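Long-range contact in putative molybdenum cofactor biosynthesis protein D2 (MoaD2) / thiamine S (Mycobacterium smegmatis, PDB 6JC0), which probably serves, like MoaD, as the small sulfur-carrier subunit of molybdopterin synthase in molybdenum cofactor biosynthesis: residues 11-16 against 79-84. Numbering follows the deposited sequence.
Sequences VRYFAA and VDVLPP
Asp80 OD2 is gripped from two chains: Arg12 NH2, which also forms a salt bridge with Glu63, meets its syn lone pair at 2.6 Å, and a polar side chain of the partner protein binds it as well. The carboxylate's other oxygen, OD1, takes Arg12 NE at 2.7 Å, a straighter bond (163° at the hydrogen against 140°), so the guanidinium engages the acid side-on through two nitrogens. The two side chains run side by side from the same face of the sheet, their planes 41° apart; a bend at chi3 turns the arginine tip back to the acid. Phe14 CZ lies over the centre of one guanidinium face. Beneath, strands 6-13 and 77-82 run parallel at the middle of the mixed sheet of this ubiquitin-like, beta-grasp fold. Arg12 straddles Val79 and Val81 in the usual parallel pattern, its N bonding to Val79 O (2.9 Å) and its O accepting Val81 N (2.8 Å); beyond it the pairing fades into a weak bond from Phe14 N to Val81 O (3.3 Å). On the other face, Val81 CG2 packs against Val11 CG1 (3.9 Å) and the Tyr13 ring, under helices 36-44 and 48-54, while Tyr13 OH bonds to Glu26. Where the strands end, Pro83 CG touches Phe14 O (3.2 Å) and packs against the methyls of Ala15 and Ala16, at the start of helix 16-21, and here the partner protein packs on Phe14, Ala15 and Leu82 and hydrogen-bonds to Pro83 O through an aromatic side chain.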
ATOM      1  N   VAL B  11     -41.922  -4.365  -1.863  1.00 16.83           N
ATOM      2  CA  VAL B  11     -40.762  -4.308  -2.739  1.00 17.18           C
ATOM      3  C   VAL B  11     -39.938  -3.068  -2.426  1.00 20.03           C
ATOM      4  O   VAL B  11     -40.465  -1.959  -2.416  1.00 22.15           O
ATOM      5  CB  VAL B  11     -41.161  -4.290  -4.233  1.00 20.89           C
ATOM      6  CG1 VAL B  11     -39.917  -4.172  -5.116  1.00 15.38           C
ATOM      7  CG2 VAL B  11     -41.953  -5.538  -4.591  1.00 21.62           C
ATOM      8  N   ARG B  12     -38.651  -3.261  -2.162  1.00 15.33           N
ATOM      9  CA  ARG B  12     -37.742  -2.140  -1.964  1.00 18.15           C
ATOM     10  C   ARG B  12     -36.777  -2.046  -3.138  1.00 18.98           C
ATOM     11  O   ARG B  12     -36.048  -2.997  -3.429  1.00 17.52           O
ATOM     12  CB  ARG B  12     -36.966  -2.284  -0.646  1.00 17.26           C
ATOM     13  CG  ARG B  12     -37.849  -2.323   0.595  1.00 17.28           C
ATOM     14  CD  ARG B  12     -37.038  -2.168   1.880  1.00 16.20           C
ATOM     15  NE  ARG B  12     -36.098  -3.269   2.076  1.00 21.84           N
ATOM     16  CZ  ARG B  12     -35.205  -3.329   3.061  1.00 28.46           C
ATOM     17  NH1 ARG B  12     -35.123  -2.346   3.949  1.00 26.88           N
ATOM     18  NH2 ARG B  12     -34.388  -4.370   3.154  1.00 26.11           N
ATOM     19  N   TYR B  13     -36.792  -0.903  -3.818  1.00 13.64           N
ATOM     20  CA  TYR B  13     -35.893  -0.658  -4.942  1.00 11.42           C
ATOM     21  C   TYR B  13     -34.634   0.068  -4.480  1.00 19.03           C
ATOM     22  O   TYR B  13     -34.701   0.957  -3.631  1.00 17.17           O
ATOM     23  CB  TYR B  13     -36.588   0.171  -6.029  1.00 16.01           C
ATOM     24  CG  TYR B  13     -37.814  -0.474  -6.629  1.00 22.39           C
ATOM     25  CD1 TYR B  13     -37.699  -1.401  -7.657  1.00 21.88           C
ATOM     26  CD2 TYR B  13     -39.088  -0.151  -6.175  1.00 20.34           C
ATOM     27  CE1 TYR B  13     -38.820  -1.992  -8.214  1.00 20.22           C
ATOM     28  CE2 TYR B  13     -40.212  -0.740  -6.723  1.00 19.14           C
ATOM     29  CZ  TYR B  13     -40.071  -1.659  -7.743  1.00 21.25           C
ATOM     30  OH  TYR B  13     -41.184  -2.252  -8.293  1.00 20.95           O
ATOM     31  N   PHE B  14     -33.492  -0.291  -5.053  1.00 16.44           N
ATOM     32  CA  PHE B  14     -32.242   0.371  -4.695  1.00 17.00           C
ATOM     33  C   PHE B  14     -31.505   0.928  -5.906  1.00 15.11           C
ATOM     34  O   PHE B  14     -31.569   0.366  -7.005  1.00 14.84           O
ATOM     35  CB  PHE B  14     -31.339  -0.590  -3.922  1.00 19.59           C
ATOM     36  CG  PHE B  14     -31.835  -0.885  -2.546  1.00 16.21           C
ATOM     37  CD1 PHE B  14     -32.709  -1.936  -2.324  1.00 15.70           C
ATOM     38  CD2 PHE B  14     -31.467  -0.081  -1.480  1.00 15.20           C
ATOM     39  CE1 PHE B  14     -33.186  -2.196  -1.059  1.00 15.17           C
ATOM     40  CE2 PHE B  14     -31.942  -0.337  -0.211  1.00 12.53           C
ATOM     41  CZ  PHE B  14     -32.801  -1.395  -0.001  1.00 15.32           C
ATOM     42  N   ALA B  15     -30.824   2.048  -5.678  1.00 14.27           N
ATOM     43  CA  ALA B  15     -29.975   2.706  -6.669  1.00 19.15           C
ATOM     44  C   ALA B  15     -30.657   2.856  -8.022  1.00 22.17           C
ATOM     45  O   ALA B  15     -31.701   3.501  -8.127  1.00 22.12           O
ATOM     46  CB  ALA B  15     -28.667   1.950  -6.818  1.00 10.04           C
ATOM     47  N   ALA B  16     -30.068   2.248  -9.049  1.00 13.92           N
ATOM     48  CA  ALA B  16     -30.589   2.357 -10.408  1.00 17.89           C
ATOM     49  C   ALA B  16     -32.033   1.866 -10.523  1.00 16.92           C
ATOM     50  O   ALA B  16     -32.807   2.403 -11.310  1.00 17.97           O
ATOM     51  CB  ALA B  16     -29.700   1.594 -11.379  1.00 17.90           C
ATOM     52  N   VAL B  79     -39.256  -8.010  -0.654  1.00 17.82           N
ATOM     53  CA  VAL B  79     -38.345  -8.337  -1.743  1.00 17.05           C
ATOM     54  C   VAL B  79     -37.485  -7.121  -2.087  1.00 18.55           C
ATOM     55  O   VAL B  79     -38.007  -6.065  -2.457  1.00 13.25           O
ATOM     56  CB  VAL B  79     -39.103  -8.808  -3.003  1.00 14.29           C
ATOM     57  CG1 VAL B  79     -38.128  -9.072  -4.145  1.00 18.60           C
ATOM     58  CG2 VAL B  79     -39.921 -10.055  -2.709  1.00 11.53           C
ATOM     59  N   ASP B  80     -36.170  -7.265  -1.954  1.00 15.63           N
ATOM     60  CA  ASP B  80     -35.247  -6.183  -2.299  1.00 16.14           C
ATOM     61  C   ASP B  80     -34.701  -6.341  -3.718  1.00 18.34           C
ATOM     62  O   ASP B  80     -34.290  -7.430  -4.116  1.00 15.59           O
ATOM     63  CB  ASP B  80     -34.080  -6.121  -1.305  1.00 17.67           C
ATOM     64  CG  ASP B  80     -34.503  -5.651   0.077  1.00 18.40           C
ATOM     65  OD1 ASP B  80     -35.673  -5.259   0.245  1.00 25.33           O
ATOM     66  OD2 ASP B  80     -33.659  -5.662   0.995  1.00 20.80           O
ATOM     67  N   VAL B  81     -34.685  -5.243  -4.469  1.00 16.38           N
ATOM     68  CA  VAL B  81     -34.162  -5.236  -5.830  1.00 15.16           C
ATOM     69  C   VAL B  81     -32.778  -4.587  -5.881  1.00 20.63           C
ATOM     70  O   VAL B  81     -32.642  -3.372  -5.696  1.00 17.05           O
ATOM     71  CB  VAL B  81     -35.109  -4.486  -6.793  1.00 11.88           C
ATOM     72  CG1 VAL B  81     -34.555  -4.522  -8.204  1.00 10.10           C
ATOM     73  CG2 VAL B  81     -36.500  -5.093  -6.746  1.00 15.55           C
ATOM     74  N   LEU B  82     -31.757  -5.400  -6.151  1.00 17.98           N
ATOM     75  CA  LEU B  82     -30.365  -4.964  -6.056  1.00 16.68           C
ATOM     76  C   LEU B  82     -29.656  -4.942  -7.408  1.00 19.19           C
ATOM     77  O   LEU B  82     -29.396  -5.993  -7.993  1.00 20.13           O
ATOM     78  CB  LEU B  82     -29.584  -5.880  -5.097  1.00 14.78           C
ATOM     79  CG  LEU B  82     -29.616  -5.619  -3.587  1.00 22.01           C
ATOM     80  CD1 LEU B  82     -31.010  -5.771  -3.018  1.00 24.18           C
ATOM     81  CD2 LEU B  82     -28.644  -6.544  -2.862  1.00 26.95           C
ATOM     82  N   PRO B  83     -29.323  -3.741  -7.906  1.00 16.86           N
ATOM     83  CA  PRO B  83     -28.526  -3.633  -9.133  1.00 18.32           C
ATOM     84  C   PRO B  83     -27.120  -4.175  -8.917  1.00 20.43           C
ATOM     85  O   PRO B  83     -26.731  -4.385  -7.764  1.00 18.66           O
ATOM     86  CB  PRO B  83     -28.498  -2.121  -9.409  1.00 15.80           C
ATOM     87  CG  PRO B  83     -29.659  -1.569  -8.644  1.00 17.75           C
ATOM     88  CD  PRO B  83     -29.741  -2.423  -7.408  1.00 19.60           C
ATOM     89  N   PRO B  84     -26.369  -4.413 -10.004  1.00 18.66           N
ATOM     90  CA  PRO B  84     -24.963  -4.797  -9.851  1.00 20.39           C
ATOM     91  C   PRO B  84     -24.224  -3.796  -8.971  1.00 19.99           C
ATOM     92  O   PRO B  84     -24.491  -2.595  -9.055  1.00 22.77           O
ATOM     93  CB  PRO B  84     -24.434  -4.778 -11.286  1.00 22.97           C
ATOM     94  CG  PRO B  84     -25.634  -5.071 -12.116  1.00 22.09           C
ATOM     95  CD  PRO B  84     -26.776  -4.378 -11.419  1.00 18.33           C
TER